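Local coordinates for phosphoenolpyruvate-protein phosphotransferase (PDB 3TRC) that probably transfers the phosphoryl group of phosphoenolpyruvate to a histidine of a partner protein, and is represented here by its GAF domain alone, at residues Ile9-Ile13 / Phe147-Leu151; Gln61-Ser65 / Glu109-His113; Pro119-Gln123 / Leu155-Ala160. One frame throughout, in Å; residues are numbered along the deposited sequence. Where two conformers were deposited one is given.

Contact 1: Ile9-Ile13 / Phe147-Leu151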
loop_
_atom_site.group_PDB
_atom_site.type_symbol
_atom_site.label_atom_id
_atom_site.label_comp_id
_atom_site.label_asym_id
_atom_site.label_seq_id
_atom_site.Cartn_x
_atom_site.Cartn_y
_atom_site.Cartn_z
ATOM N N ILE A 9 -3.903 8.235 5.937
ATOM C CA ILE A 9 -3.589 8.895 4.677
ATOM C C ILE A 9 -3.217 7.841 3.650
ATOM O O ILE A 9 -3.657 7.895 2.505
ATOM C CB ILE A 9 -2.421 9.881 4.831
ATOM C CG1 ILE A 9 -2.837 11.036 5.737
ATOM C CG2 ILE A 9 -1.954 10.393 3.457
ATOM C CD1 ILE A 9 -1.681 11.843 6.273
ATOM N N LEU A 10 -2.405 6.882 4.079
ATOM C CA LEU A 10 -2.011 5.771 3.229
ATOM C C LEU A 10 -3.256 5.052 2.748
ATOM O O LEU A 10 -3.372 4.685 1.582
ATOM C CB LEU A 10 -1.129 4.795 4.002
ATOM C CG LEU A 10 0.347 4.718 3.641
ATOM C CD1 LEU A 10 0.949 3.457 4.245
ATOM C CD2 LEU A 10 0.528 4.732 2.123
ATOM N N ARG A 11 -4.195 4.851 3.664
ATOM C CA ARG A 11 -5.436 4.171 3.339
ATOM C C ARG A 11 -6.160 4.889 2.201
ATOM O O ARG A 11 -6.556 4.268 1.217
ATOM C CB ARG A 11 -6.323 4.100 4.582
ATOM C CG ARG A 11 -7.534 3.197 4.458
ATOM C CD ARG A 11 -8.429 3.369 5.675
ATOM N NE ARG A 11 -8.863 4.757 5.831
ATOM C CZ ARG A 11 -9.245 5.298 6.984
ATOM N NH1 ARG A 11 -9.242 4.572 8.093
ATOM N NH2 ARG A 11 -9.624 6.570 7.031
ATOM N N GLN A 12 -6.314 6.204 2.336
ATOM C CA GLN A 12 -7.029 7.008 1.348
ATOM C C GLN A 12 -6.295 7.107 0.008
ATOM O O GLN A 12 -6.916 6.998 -1.052
ATOM C CB GLN A 12 -7.321 8.409 1.902
ATOM C CG GLN A 12 -7.839 9.411 0.868
ATOM C CD GLN A 12 -9.287 9.166 0.457
ATOM O OE1 GLN A 12 -10.019 8.425 1.115
ATOM N NE2 GLN A 12 -9.704 9.796 -0.636
ATOM N N ILE A 13 -4.981 7.314 0.052
ATOM C CA ILE A 13 -4.214 7.468 -1.181
ATOM C C ILE A 13 -4.012 6.144 -1.919
ATOM O O ILE A 13 -3.985 6.116 -3.145
ATOM C CB ILE A 13 -2.854 8.152 -0.944
ATOM C CG1 ILE A 13 -2.200 8.509 -2.275
ATOM C CG2 ILE A 13 -1.928 7.254 -0.133
ATOM C CD1 ILE A 13 -0.997 9.411 -2.130
ATOM N N PHE A 147 5.933 6.384 5.663
ATOM C CA PHE A 147 4.789 6.611 4.798
ATOM C C PHE A 147 5.216 6.744 3.339
ATOM O O PHE A 147 4.678 6.077 2.455
ATOM C CB PHE A 147 4.061 7.876 5.235
ATOM C CG PHE A 147 3.041 8.352 4.258
ATOM C CD1 PHE A 147 1.794 7.761 4.196
ATOM C CD2 PHE A 147 3.329 9.394 3.398
ATOM C CE1 PHE A 147 0.856 8.200 3.292
ATOM C CE2 PHE A 147 2.395 9.832 2.497
ATOM C CZ PHE A 147 1.159 9.239 2.441
ATOM N N CYS A 148 6.188 7.610 3.096
ATOM C CA CYS A 148 6.644 7.867 1.734
ATOM C C CYS A 148 7.323 6.650 1.098
ATOM O O CYS A 148 7.170 6.397 -0.099
ATOM C CB CYS A 148 7.568 9.088 1.706
ATOM S SG CYS A 148 6.772 10.679 1.976
ATOM N N VAL A 149 8.079 5.900 1.893
ATOM C CA VAL A 149 8.742 4.699 1.401
ATOM C C VAL A 149 7.711 3.640 1.038
ATOM O O VAL A 149 7.775 3.033 -0.031
ATOM C CB VAL A 149 9.750 4.144 2.423
ATOM C CG1 VAL A 149 10.167 2.723 2.056
ATOM C CG2 VAL A 149 10.958 5.057 2.511
ATOM N N THR A 150 6.749 3.429 1.930
ATOM C CA THR A 150 5.695 2.457 1.687
ATOM C C THR A 150 4.928 2.828 0.428
ATOM O O THR A 150 4.604 1.965 -0.399
ATOM C CB THR A 150 4.737 2.366 2.903
ATOM O OG1 THR A 150 5.494 2.010 4.062
ATOM C CG2 THR A 150 3.676 1.313 2.666
ATOM N N LEU A 151 4.664 4.119 0.263
ATOM C CA LEU A 151 3.993 4.630 -0.925
ATOM C C LEU A 151 4.803 4.371 -2.200
ATOM O O LEU A 151 4.247 3.985 -3.231
ATOM C CB LEU A 151 3.733 6.123 -0.772
ATOM C CG LEU A 151 2.976 6.819 -1.899
ATOM C CD1 LEU A 151 1.611 6.173 -2.096
ATOM C CD2 LEU A 151 2.837 8.301 -1.602
#

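Contact 2: Gln61-Ser65 / Glu109-His113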
loop_
_atom_site.group_PDB
_atom_site.type_symbol
_atom_site.label_atom_id
_atom_site.label_comp_id
_atom_site.label_asym_id
_atom_site.label_seq_id
_atom_site.Cartn_x
_atom_site.Cartn_y
_atom_site.Cartn_z
ATOM N N GLN A 61 4.019 18.942 -7.825
ATOM C CA GLN A 61 3.211 19.945 -7.162
ATOM C C GLN A 61 4.199 20.890 -6.495
ATOM O O GLN A 61 5.033 20.467 -5.693
ATOM C CB GLN A 61 2.292 19.292 -6.135
ATOM C CG GLN A 61 1.600 20.264 -5.202
ATOM C CD GLN A 61 0.668 21.213 -5.925
ATOM O OE1 GLN A 61 0.130 20.894 -6.988
ATOM N NE2 GLN A 61 0.479 22.397 -5.353
ATOM N N GLY A 62 4.142 22.165 -6.858
ATOM C CA GLY A 62 5.028 23.142 -6.254
ATOM C C GLY A 62 6.022 23.724 -7.239
ATOM O O GLY A 62 6.447 24.865 -7.086
ATOM N N LEU A 63 6.391 22.938 -8.245
ATOM C CA LEU A 63 7.340 23.372 -9.263
ATOM C C LEU A 63 6.623 23.854 -10.521
ATOM O O LEU A 63 5.443 23.577 -10.725
ATOM C CB LEU A 63 8.297 22.233 -9.632
ATOM C CG LEU A 63 9.611 22.093 -8.857
ATOM C CD1 LEU A 63 9.417 22.321 -7.366
ATOM C CD2 LEU A 63 10.261 20.741 -9.135
ATOM N N ASN A 64 7.355 24.577 -11.363
ATOM C CA ASN A 64 6.866 25.034 -12.663
ATOM C C ASN A 64 6.235 23.877 -13.446
ATOM O O ASN A 64 6.921 22.921 -13.803
ATOM C CB ASN A 64 8.067 25.636 -13.410
ATOM C CG ASN A 64 7.760 26.055 -14.834
ATOM O OD1 ASN A 64 6.639 25.926 -15.332
ATOM N ND2 ASN A 64 8.787 26.574 -15.510
ATOM N N SER A 65 4.929 23.950 -13.697
ATOM C CA SER A 65 4.222 22.816 -14.299
ATOM C C SER A 65 4.706 22.479 -15.709
ATOM O O SER A 65 4.570 21.339 -16.173
ATOM C CB SER A 65 2.704 23.046 -14.299
ATOM O OG SER A 65 2.327 24.030 -15.252
ATOM N N GLU A 109 12.298 28.796 -8.696
ATOM C CA GLU A 109 11.479 28.056 -7.747
ATOM C C GLU A 109 11.666 28.607 -6.332
ATOM O O GLU A 109 12.579 29.396 -6.080
ATOM C CB GLU A 109 11.820 26.565 -7.793
ATOM C CG GLU A 109 11.700 25.948 -9.179
ATOM C CD GLU A 109 10.260 25.779 -9.632
ATOM O OE1 GLU A 109 9.346 26.198 -8.890
ATOM O OE2 GLU A 109 10.044 25.219 -10.730
ATOM N N GLU A 110 10.792 28.201 -5.415
ATOM C CA GLU A 110 10.901 28.621 -4.020
ATOM C C GLU A 110 12.161 28.064 -3.364
ATOM O O GLU A 110 12.722 27.069 -3.821
ATOM C CB GLU A 110 9.668 28.186 -3.220
ATOM C CG GLU A 110 8.406 28.972 -3.519
ATOM C CD GLU A 110 7.455 29.003 -2.337
ATOM O OE1 GLU A 110 7.626 29.879 -1.460
ATOM O OE2 GLU A 110 6.541 28.156 -2.278
ATOM N N ASP A 111 12.598 28.711 -2.288
ATOM C CA ASP A 111 13.797 28.294 -1.568
ATOM C C ASP A 111 13.500 27.186 -0.564
ATOM O O ASP A 111 13.244 27.453 0.611
ATOM C CB ASP A 111 14.433 29.482 -0.847
ATOM C CG ASP A 111 15.225 30.374 -1.779
ATOM O OD1 ASP A 111 15.963 29.834 -2.633
ATOM O OD2 ASP A 111 15.108 31.613 -1.659
ATOM N N TYR A 112 13.552 25.943 -1.024
ATOM C CA TYR A 112 13.302 24.809 -0.139
ATOM C C TYR A 112 14.551 24.420 0.631
ATOM O O TYR A 112 15.675 24.703 0.209
ATOM C CB TYR A 112 12.775 23.603 -0.920
ATOM C CG TYR A 112 11.551 23.919 -1.733
ATOM C CD1 TYR A 112 10.360 24.279 -1.116
ATOM C CD2 TYR A 112 11.583 23.869 -3.120
ATOM C CE1 TYR A 112 9.235 24.577 -1.856
ATOM C CE2 TYR A 112 10.463 24.163 -3.868
ATOM C CZ TYR A 112 9.293 24.517 -3.236
ATOM O OH TYR A 112 8.179 24.812 -3.988
ATOM N N HIS A 113 14.344 23.773 1.771
ATOM C CA HIS A 113 15.452 23.341 2.603
ATOM C C HIS A 113 15.294 21.882 2.995
ATOM O O HIS A 113 16.095 21.045 2.589
ATOM C CB HIS A 113 15.588 24.254 3.822
ATOM C CG HIS A 113 15.971 25.656 3.466
ATOM N ND1 HIS A 113 17.283 26.063 3.360
ATOM C CD2 HIS A 113 15.216 26.734 3.149
ATOM C CE1 HIS A 113 17.320 27.337 3.013
ATOM N NE2 HIS A 113 16.079 27.769 2.877
HETATM O O HOH W 1 8.770 26.506 -6.164
#

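Contact 3: Pro119-Gln123 / Leu155-Ala160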
loop_
_atom_site.group_PDB
_atom_site.type_symbol
_atom_site.label_atom_id
_atom_site.label_comp_id
_atom_site.label_asym_id
_atom_site.label_seq_id
_atom_site.Cartn_x
_atom_site.Cartn_y
_atom_site.Cartn_z
ATOM N N PRO A 119 14.075 6.428 -3.433
ATOM C CA PRO A 119 14.200 5.673 -4.677
ATOM C C PRO A 119 12.946 4.851 -4.924
ATOM O O PRO A 119 12.370 4.278 -3.994
ATOM C CB PRO A 119 15.406 4.766 -4.414
ATOM C CG PRO A 119 15.404 4.577 -2.938
ATOM C CD PRO A 119 14.891 5.856 -2.348
ATOM N N ILE A 120 12.509 4.827 -6.176
ATOM C CA ILE A 120 11.358 4.021 -6.561
ATOM C C ILE A 120 11.896 2.779 -7.237
ATOM O O ILE A 120 12.407 2.845 -8.354
ATOM C CB ILE A 120 10.420 4.790 -7.508
ATOM C CG1 ILE A 120 9.912 6.070 -6.821
ATOM C CG2 ILE A 120 9.258 3.899 -7.937
ATOM C CD1 ILE A 120 9.056 6.969 -7.709
ATOM N N ILE A 121 11.804 1.651 -6.539
ATOM C CA ILE A 121 12.478 0.430 -6.949
ATOM C C ILE A 121 11.488 -0.719 -7.063
ATOM O O ILE A 121 10.718 -0.987 -6.141
ATOM C CB ILE A 121 13.576 0.037 -5.930
ATOM C CG1 ILE A 121 14.564 1.189 -5.738
ATOM C CG2 ILE A 121 14.292 -1.241 -6.369
ATOM C CD1 ILE A 121 15.506 1.012 -4.562
ATOM N N GLU A 122 11.510 -1.384 -8.210
ATOM C CA GLU A 122 10.674 -2.549 -8.437
ATOM C C GLU A 122 11.563 -3.775 -8.479
ATOM O O GLU A 122 12.349 -3.945 -9.408
ATOM C CB GLU A 122 9.907 -2.409 -9.750
ATOM C CG GLU A 122 9.192 -3.676 -10.192
ATOM C CD GLU A 122 7.982 -3.997 -9.337
ATOM O OE1 GLU A 122 7.599 -3.153 -8.496
ATOM O OE2 GLU A 122 7.413 -5.095 -9.510
ATOM N N GLN A 123 11.442 -4.618 -7.457
ATOM C CA GLN A 123 12.240 -5.837 -7.363
ATOM C C GLN A 123 13.711 -5.616 -7.710
ATOM O O GLN A 123 14.274 -6.335 -8.532
ATOM C CB GLN A 123 11.652 -6.928 -8.257
ATOM C CG GLN A 123 10.300 -7.434 -7.797
ATOM C CD GLN A 123 9.856 -8.663 -8.561
ATOM O OE1 GLN A 123 9.341 -9.616 -7.979
ATOM N NE2 GLN A 123 10.055 -8.650 -9.874
ATOM N N LEU A 155 4.049 2.983 -6.032
ATOM C CA LEU A 155 4.399 3.701 -7.253
ATOM C C LEU A 155 5.272 2.861 -8.179
ATOM O O LEU A 155 5.103 2.893 -9.399
ATOM C CB LEU A 155 5.099 5.016 -6.916
ATOM C CG LEU A 155 4.260 5.972 -6.060
ATOM C CD1 LEU A 155 5.044 7.231 -5.746
ATOM C CD2 LEU A 155 2.957 6.313 -6.764
ATOM N N ALA A 156 6.206 2.110 -7.603
ATOM C CA ALA A 156 7.065 1.233 -8.396
ATOM C C ALA A 156 6.234 0.211 -9.163
ATOM O O ALA A 156 6.463 -0.034 -10.353
ATOM C CB ALA A 156 8.090 0.533 -7.506
ATOM N N ALA A 157 5.260 -0.385 -8.483
ATOM C CA ALA A 157 4.400 -1.378 -9.115
ATOM C C ALA A 157 3.583 -0.752 -10.234
ATOM O O ALA A 157 3.414 -1.344 -11.295
ATOM C CB ALA A 157 3.478 -2.025 -8.085
ATOM N N GLU A 158 3.074 0.449 -9.993
ATOM C CA GLU A 158 2.278 1.145 -10.995
ATOM C C GLU A 158 3.103 1.496 -12.236
ATOM O O GLU A 158 2.645 1.329 -13.365
ATOM C CB GLU A 158 1.625 2.386 -10.384
ATOM C CG GLU A 158 0.676 2.055 -9.226
ATOM C CD GLU A 158 -0.541 1.258 -9.674
ATOM O OE1 GLU A 158 -1.180 1.668 -10.660
ATOM O OE2 GLU A 158 -0.853 0.218 -9.052
ATOM N N ILE A 159 4.325 1.972 -12.030
ATOM C CA ILE A 159 5.216 2.255 -13.144
ATOM C C ILE A 159 5.601 0.980 -13.905
ATOM O O ILE A 159 5.595 0.950 -15.137
ATOM C CB ILE A 159 6.477 2.995 -12.663
ATOM C CG1 ILE A 159 6.069 4.331 -12.030
ATOM C CG2 ILE A 159 7.466 3.181 -13.810
ATOM C CD1 ILE A 159 7.215 5.102 -11.381
ATOM N N ALA A 160 5.928 -0.074 -13.169
ATOM C CA ALA A 160 6.281 -1.340 -13.801
ATOM C C ALA A 160 5.125 -1.883 -14.635
ATOM O O ALA A 160 5.327 -2.421 -15.727
ATOM C CB ALA A 160 6.717 -2.354 -12.757
#

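Contact 1: Ile9-Ile13 / Phe147-Leu151
The aromatic ring of Phe147 meets Ile9 and Leu10 where the first and last helices of the GAF domain, 3-19 and 142-164, run side by side in nearly the same direction. The axes of segments 9-13 and 147-151 come within 11.1 Å of each other at an angle of 27°, a wide spacing, bridged here chiefly by Phe147, the leucines and the isoleucines. The tight part lies around Phe147. With its CG anti to the backbone N (chi1 168°), the ring reaches helix 3-19 and meets side chains of the successive residues Ile9 and Leu10. Leu10 slides past the ring in the opposite sense, its CG 3.4 Å from Phe147 CD1, while Leu10 CA lies in the ring plane, at the edge. The Ile9 side chain crosses that of Phe147 at about a right angle, its CG2 3.5 Å from Phe147 CZ. A flat, wide phenylalanine can take both neighbours at once, and helix 23-37 adds Leu34 against it.

One turn further on the fit relaxes: Ile13 and Leu151 meet through branch ends, CD1 of the first being 4.0 Å from CD2 of the second. The other flank faces the second subunit, where Leu10 packs on its own counterpart and Thr150 on Arg11 of that chain. Thr150 suits this border because its hydroxyl bonds back to the Ala146 carbonyl, leaving the methyl CG2 to lie 3.8 Å from Leu10 CD1.

Contact 2: Gln61-Ser65 / Glu109-His113
Gly62 and Tyr112 face each other across a shared water at the point where two loops of the domain come together. The chain leaves strand 54-61 at Gln61, whose backbone is still bonded to Cys43, and turns at once through Gly62. The positive phi of 114° there would press a CB against the preceding carbonyl oxygen, which explains the glycine. The Gly62 carbonyl receives a hydrogen bond from the water at 3.0 Å. That water also donates to OE1 of Glu109, accepts from the Glu110 N-H at 2.7 Å, and is bonded to the Tyr112 hydroxyl. Four partners thus hold it, three from the second loop: it bridges the Gly62 carbonyl to the Glu110 N-H directly, with Glu109 OE1 and Tyr112 OH as further partners.

Leu63 follows, its side chain crossing that of Glu109 at about a right angle, with Leu63 CG 3.7 Å from Glu109 OE2. Its CD1 continues to the Tyr112 ring, 4.1 Å from CE2, and it also touches Ala42 and Ser44 of strand 42-49. An apolar leucine suits the place because it packs on Ala42 and the Tyr112 ring, while the carboxylate is turned to the Asn64 amide and the water.

At Asn64 the backbone N-H makes the direct bond: its nitrogen is 2.8 Å from Glu109 OE2, nearly straight at 175°, and enters on the syn lone pair. The bend of Glu109 at chi2 (-73°) folds the carboxylate back to this amide, so one oxygen takes the amide and the other the water. The Asn64 side chain turns to its own loop, where OD1 accepts from the Lys66 N-H. A carboxylate-amide hydrogen bond and a bridging water thus join the loop after strand 54-61 to the loop before strand 114-122 in the GAF fold.

Contact 3: Pro119-Gln123 / Leu155-Ala160
Ile120 and Glu122 reach the helix by similar first torsions: Ile120 places CG2 anti to its backbone N, and Glu122 does the same with CG (chi1 170°) before bending at chi2 (72°). Both side chains leave the same face of strand 114-122, as alternate residues of a strand do, and meet helix 142-164 where it packs on the antiparallel sheet of the GAF domain. The axes of strand 119-122 and helix 155-160 come within 7.2 Å at 59°. Small residues suit such closeness: Ala156 and Ala160 turn their methyls to the strand.

Ala156 sits at the centre. The CG2 methyl of Ile120 rests against its backbone, 3.5 Å from Ala156 CA, tighter than usual for two carbons. The same methyl also touches Ile159 CD1, at 4.2 Å. Deeper in the core Ile120 and Leu155 share Leu45 of strand 42-49 as a neighbour, while Ile159 packs on Leu23, Leu127 and Ile47. Ala156 CB lies 3.3 Å from Ile121 O, although the side chain of Ile121 points away from the helix and packs on Leu126.

At the end of the strand a charged side chain takes part. Glu122 lays its aliphatic part along the helix and carries its carboxylate past Ala156 toward Ala157, with OE1 3.6 Å from Ala157 N, a near approach rather than a bond. A glutamate fits this margin, since its methylenes can pack while its charged end stays near the border with the second subunit, whose Asn18 packs against both Glu122 and Ala157. At the bend, Glu122 CG lies 3.8 Å from the methyl CB of Ala160.

Contacts 1 and 3 lie on successive parts of helix 142-164, their centres about 14 Å apart: the earlier part pairs with helix 3-19, the later with strand 114-122, and both contacts touch the second subunit. The final helix therefore joins the amino-terminal helix, the sheet and the dimer partner. Contact 2 stands apart, its centre about 22 Å from that of contact 1 and about 24 Å from that of contact 3, on the opposite side of the chain's centre from the latter, tying two surface loops together without help from another chain. Along the sequence contact 2 is nested within contact 1 and precedes contact 3, whereas contacts 1 and 3 interleave, so helix 142-164 closes back on both earlier elements.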